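Long-range contacts in light Chain (Clostridium botulinum, PDB 6BVD), which is the zinc metalloprotease domain of a mosaic botulinum neurotoxin and probably cleaves a neuronal SNARE protein, as the light chains of its relatives do: residues Tyr119-Thr125 with Ile297-Leu301; Glu127-Asn133 with Lys303-Ala309. One frame throughout, in Å; residues are numbered along the deposited sequence.

Contact 1 (Tyr119-Thr125 with Ile297-Leu301); sequences YLGNSYT and IASRL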
# COMPACT_ATOMS: atom_id res chain seq x y z
N TYR A 119 20.02 -27.13 -1.78
CA TYR A 119 21.21 -27.74 -2.38
C TYR A 119 20.74 -28.72 -3.46
O TYR A 119 19.74 -29.40 -3.26
CB TYR A 119 22.06 -28.48 -1.34
CG TYR A 119 23.38 -29.01 -1.90
CD1 TYR A 119 24.49 -28.20 -1.98
CD2 TYR A 119 23.46 -30.30 -2.45
CE1 TYR A 119 25.69 -28.66 -2.51
CE2 TYR A 119 24.65 -30.75 -3.00
CZ TYR A 119 25.76 -29.93 -3.03
OH TYR A 119 26.96 -30.38 -3.54
N LEU A 120 21.47 -28.76 -4.58
CA LEU A 120 21.15 -29.69 -5.69
C LEU A 120 21.69 -31.10 -5.39
O LEU A 120 22.66 -31.59 -5.99
CB LEU A 120 21.69 -29.14 -7.04
CG LEU A 120 21.08 -27.80 -7.49
CD1 LEU A 120 21.68 -27.28 -8.84
CD2 LEU A 120 19.54 -27.79 -7.56
N GLY A 121 21.10 -31.75 -4.39
CA GLY A 121 21.52 -33.09 -4.05
C GLY A 121 21.03 -33.41 -2.65
O GLY A 121 20.57 -32.50 -1.94
N ASN A 122 21.10 -34.69 -2.29
CA ASN A 122 20.70 -35.09 -0.95
C ASN A 122 21.41 -36.38 -0.54
O ASN A 122 22.35 -36.83 -1.23
CB ASN A 122 19.18 -35.24 -0.87
CG ASN A 122 18.62 -36.26 -1.88
OD1 ASN A 122 18.86 -37.44 -1.76
ND2 ASN A 122 17.82 -35.79 -2.83
N SER A 123 21.00 -37.00 0.58
CA SER A 123 21.72 -38.16 1.06
C SER A 123 21.84 -39.29 0.05
O SER A 123 22.84 -39.98 0.03
CB SER A 123 21.09 -38.69 2.35
OG SER A 123 21.33 -37.74 3.36
N TYR A 124 20.83 -39.44 -0.80
CA TYR A 124 20.75 -40.55 -1.75
C TYR A 124 20.99 -40.14 -3.21
O TYR A 124 20.47 -40.80 -4.11
CB TYR A 124 19.38 -41.19 -1.64
CG TYR A 124 19.16 -41.82 -0.29
CD1 TYR A 124 20.20 -42.47 0.37
CD2 TYR A 124 17.95 -41.72 0.35
CE1 TYR A 124 20.01 -43.06 1.66
CE2 TYR A 124 17.75 -42.30 1.63
CZ TYR A 124 18.79 -42.95 2.26
OH TYR A 124 18.57 -43.51 3.53
N THR A 125 21.79 -39.09 -3.43
CA THR A 125 22.24 -38.74 -4.79
C THR A 125 23.77 -38.73 -4.81
O THR A 125 24.40 -38.69 -3.75
CB THR A 125 21.67 -37.37 -5.29
OG1 THR A 125 22.13 -36.30 -4.46
CG2 THR A 125 20.14 -37.37 -5.31
N ILE A 297 28.12 -31.10 3.79
CA ILE A 297 27.82 -30.40 2.52
C ILE A 297 29.08 -29.72 1.97
O ILE A 297 29.31 -29.78 0.76
CB ILE A 297 26.66 -29.43 2.68
CG1 ILE A 297 25.38 -30.24 2.90
CG2 ILE A 297 26.48 -28.44 1.48
CD1 ILE A 297 24.18 -29.39 3.26
N ALA A 298 29.94 -29.19 2.83
CA ALA A 298 31.20 -28.58 2.37
C ALA A 298 32.08 -29.61 1.67
O ALA A 298 32.70 -29.32 0.64
CB ALA A 298 31.97 -27.94 3.54
N SER A 299 32.16 -30.80 2.27
CA SER A 299 32.93 -31.92 1.75
C SER A 299 32.42 -32.39 0.38
O SER A 299 33.20 -32.72 -0.52
CB SER A 299 32.90 -33.07 2.76
OG SER A 299 33.78 -34.11 2.38
N ARG A 300 31.11 -32.46 0.26
CA ARG A 300 30.45 -32.90 -0.96
C ARG A 300 30.61 -31.84 -2.08
O ARG A 300 30.76 -32.19 -3.25
CB ARG A 300 28.98 -33.20 -0.66
CG ARG A 300 28.15 -33.50 -1.86
CD ARG A 300 26.69 -33.35 -1.57
NE ARG A 300 26.16 -34.53 -0.91
CZ ARG A 300 25.40 -35.45 -1.49
NH1 ARG A 300 25.06 -35.36 -2.77
NH2 ARG A 300 24.97 -36.47 -0.76
N LEU A 301 30.60 -30.57 -1.70
CA LEU A 301 30.76 -29.48 -2.66
C LEU A 301 32.17 -29.51 -3.28
O LEU A 301 32.37 -29.06 -4.42
CB LEU A 301 30.49 -28.11 -1.98
CG LEU A 301 30.45 -26.85 -2.83
CD1 LEU A 301 29.29 -26.97 -3.86
CD2 LEU A 301 30.25 -25.61 -1.94
O HOH W 1 26.60 -32.94 -4.54

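Contact 2 (Glu127-Asn133 with Lys303-Ala309); sequences EEQFTTN and KVNTATA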
# COMPACT_ATOMS: atom_id res chain seq x y z
N GLU A 127 27.57 -37.68 -4.88
CA GLU A 127 28.27 -36.51 -4.32
C GLU A 127 28.93 -35.64 -5.41
O GLU A 127 29.02 -34.42 -5.24
CB GLU A 127 29.33 -36.95 -3.32
CG GLU A 127 28.72 -37.76 -2.15
CD GLU A 127 29.70 -38.03 -1.02
OE1 GLU A 127 30.69 -37.28 -0.89
OE2 GLU A 127 29.47 -39.00 -0.26
N GLU A 128 29.38 -36.26 -6.50
CA GLU A 128 30.07 -35.54 -7.59
C GLU A 128 29.15 -34.74 -8.50
O GLU A 128 29.60 -34.03 -9.41
CB GLU A 128 30.85 -36.54 -8.47
CG GLU A 128 31.86 -37.35 -7.72
CD GLU A 128 31.24 -38.51 -6.96
OE1 GLU A 128 30.05 -38.83 -7.18
OE2 GLU A 128 31.95 -39.07 -6.09
N GLN A 129 27.86 -34.83 -8.25
CA GLN A 129 26.87 -34.32 -9.17
C GLN A 129 25.96 -33.30 -8.52
O GLN A 129 25.53 -33.50 -7.38
CB GLN A 129 26.05 -35.48 -9.70
CG GLN A 129 25.34 -35.24 -10.99
CD GLN A 129 24.61 -36.48 -11.48
OE1 GLN A 129 24.06 -37.24 -10.68
NE2 GLN A 129 24.60 -36.68 -12.79
N PHE A 130 25.72 -32.19 -9.21
CA PHE A 130 24.59 -31.32 -8.91
C PHE A 130 23.35 -31.97 -9.52
O PHE A 130 23.23 -32.06 -10.76
CB PHE A 130 24.77 -29.90 -9.48
CG PHE A 130 25.56 -28.96 -8.58
CD1 PHE A 130 25.62 -29.17 -7.20
CD2 PHE A 130 26.27 -27.90 -9.14
CE1 PHE A 130 26.39 -28.30 -6.39
CE2 PHE A 130 27.02 -27.04 -8.34
CZ PHE A 130 27.07 -27.23 -6.96
N THR A 131 22.44 -32.45 -8.67
CA THR A 131 21.26 -33.17 -9.13
C THR A 131 19.99 -32.30 -9.14
O THR A 131 19.51 -31.81 -8.10
CB THR A 131 21.05 -34.41 -8.26
OG1 THR A 131 22.20 -35.25 -8.42
CG2 THR A 131 19.82 -35.16 -8.68
N THR A 132 19.44 -32.12 -10.34
CA THR A 132 18.30 -31.26 -10.55
C THR A 132 17.03 -32.06 -10.85
O THR A 132 15.95 -31.52 -10.80
CB THR A 132 18.51 -30.30 -11.73
OG1 THR A 132 18.60 -31.06 -12.94
CG2 THR A 132 19.77 -29.49 -11.54
N ASN A 133 17.14 -33.34 -11.15
CA ASN A 133 15.99 -34.00 -11.76
C ASN A 133 15.18 -34.85 -10.80
O ASN A 133 14.99 -36.05 -11.02
CB ASN A 133 16.45 -34.86 -12.95
CG ASN A 133 17.51 -35.86 -12.56
OD1 ASN A 133 18.21 -35.70 -11.56
ND2 ASN A 133 17.61 -36.93 -13.34
N LYS A 303 33.61 -32.08 -4.25
CA LYS A 303 33.61 -33.18 -5.20
C LYS A 303 32.80 -32.93 -6.48
O LYS A 303 32.90 -33.70 -7.43
CB LYS A 303 33.08 -34.45 -4.51
CG LYS A 303 33.91 -34.91 -3.31
CD LYS A 303 33.34 -36.18 -2.70
CE LYS A 303 34.25 -36.77 -1.63
NZ LYS A 303 34.46 -35.85 -0.46
N VAL A 304 32.00 -31.88 -6.51
CA VAL A 304 31.08 -31.68 -7.62
C VAL A 304 31.81 -31.33 -8.93
O VAL A 304 32.61 -30.40 -8.96
CB VAL A 304 30.03 -30.61 -7.30
CG1 VAL A 304 29.26 -30.20 -8.56
CG2 VAL A 304 29.08 -31.09 -6.19
N ASN A 305 31.58 -32.12 -9.99
CA ASN A 305 32.20 -31.82 -11.28
C ASN A 305 31.22 -31.95 -12.43
O ASN A 305 31.60 -31.80 -13.60
CB ASN A 305 33.41 -32.71 -11.55
CG ASN A 305 33.08 -34.21 -11.58
OD1 ASN A 305 31.93 -34.63 -11.76
ND2 ASN A 305 34.11 -35.01 -11.48
N THR A 306 29.96 -32.22 -12.12
CA THR A 306 28.97 -32.33 -13.19
C THR A 306 27.56 -32.01 -12.70
O THR A 306 27.31 -31.92 -11.49
CB THR A 306 29.02 -33.75 -13.82
OG1 THR A 306 28.35 -33.75 -15.08
CG2 THR A 306 28.42 -34.79 -12.91
N ALA A 307 26.62 -31.86 -13.63
CA ALA A 307 25.25 -31.53 -13.26
C ALA A 307 24.31 -32.33 -14.13
O ALA A 307 24.71 -32.75 -15.20
CB ALA A 307 24.98 -30.06 -13.41
N THR A 308 23.07 -32.54 -13.68
CA THR A 308 22.09 -33.27 -14.48
C THR A 308 21.35 -32.35 -15.45
O THR A 308 20.43 -32.79 -16.13
CB THR A 308 21.04 -33.99 -13.62
OG1 THR A 308 20.32 -33.04 -12.82
CG2 THR A 308 21.70 -35.04 -12.76
N ALA A 309 21.74 -31.09 -15.51
CA ALA A 309 21.12 -30.17 -16.44
C ALA A 309 22.14 -29.19 -16.93
O ALA A 309 23.23 -29.07 -16.36
CB ALA A 309 19.94 -29.44 -15.79

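Contact 1 (Tyr119-Thr125 with Ile297-Leu301)
Tyr119 packs closely against the last turn of helix 280-301, its ring lodged among Ile297, Arg300 and Leu301. With CG anti to the backbone N (chi1 -174°), the ring reaches out to the helix: CD1 sits 4.0 Å from Ile297 CG2, Leu301 CD1 lies at the ring edge near its plane, and the phenol oxygen OH comes 3.6 Å from Arg300 CD. Tyr320 of helix 313-323 also meets this ring. Beyond CD the character changes. The Arg300 chain bends at chi3 (-81°), which sets the guanidinium steeply to the phenol ring, their planes 79° apart, and carries it over to the loop. There NH2 makes a short but badly angled, weak hydrogen bond to Asn122 O at 2.7 Å, while Asn122 CA lies over one guanidinium face. The loop is braced from within: Thr125 OG1 accepts from Asn122 N at 2.9 Å, and Asn122 OD1 accepts from Tyr124 N in an Asx turn. A water bridges Tyr119 OH, at 2.8 Å, and, weakly, Arg300 NH1. On the loose side, exposed Ser123 brings its CA within 4.1 Å of Arg300 NH2. The guanidinium, bonded weakly to carbonyl and water, probably owes its place as much to the surrounding loop.

Contact 2 (Glu127-Asn133 with Lys303-Ala309)
Lys303 begins the second segment by running its aliphatic chain alongside that of Glu127; Glu127 OE1 lies 3.4 Å from Lys303 CD, but NZ stays beyond salt-bridge range and instead bonds weakly to Ser299 O. Next, Val304 sets CG1 squarely over the centre of the Phe130 ring, 3.7 Å from its centroid and 5° off the normal, a CH-pi contact. CG1 stands anti to the Val304 backbone N (chi1 168°), leaving CG2 to touch Glu127 O and the ring atom CE1. Asn305 and Thr306 then share one acceptor: Glu128 O takes Asn305 N at 2.8 Å and Thr306 N at 3.3 Å. Thr306 O in turn accepts from Phe130 N at 2.8 Å, and Thr306 CG2 packs on Gln129 CG. Ala307 lies on the same face as Phe130, their CB atoms in contact. At Thr308 the backbone N donates to Phe130 O at 3.0 Å, and OG1 meets Thr132 OG1 at 2.6 Å, a short hydrogen bond between the two hydroxyls. Ala309 closes the segment with CB against that Thr132 hydroxyl. Pairing Gln129 with Thr306 and Phe130 with Ala307 makes a two-stranded parallel beta ladder, its Phe130 face covered by helix 313-323.

The two contacts adjoin, with centres 9 Å apart, and form one continuous patch on the same side of the protease domain. Along the chain their segments alternate: 119-125, 127-133, 297-301, 303-309. The loop after helix 104-115 runs directly into strand 129-130, just as helix 280-301 leads into strand 306-307, and the two lengths of chain meet first loop on helix, then strand on strand. Leu120 O and Thr131 N, 2.8 Å apart, probably form a hydrogen bond between the contacts, and Tyr119 OH packs on both Val304 and Phe130. Helix 313-323 touches both contacts. Together they tie parts of the metalloprotease fold some 170 residues apart in sequence.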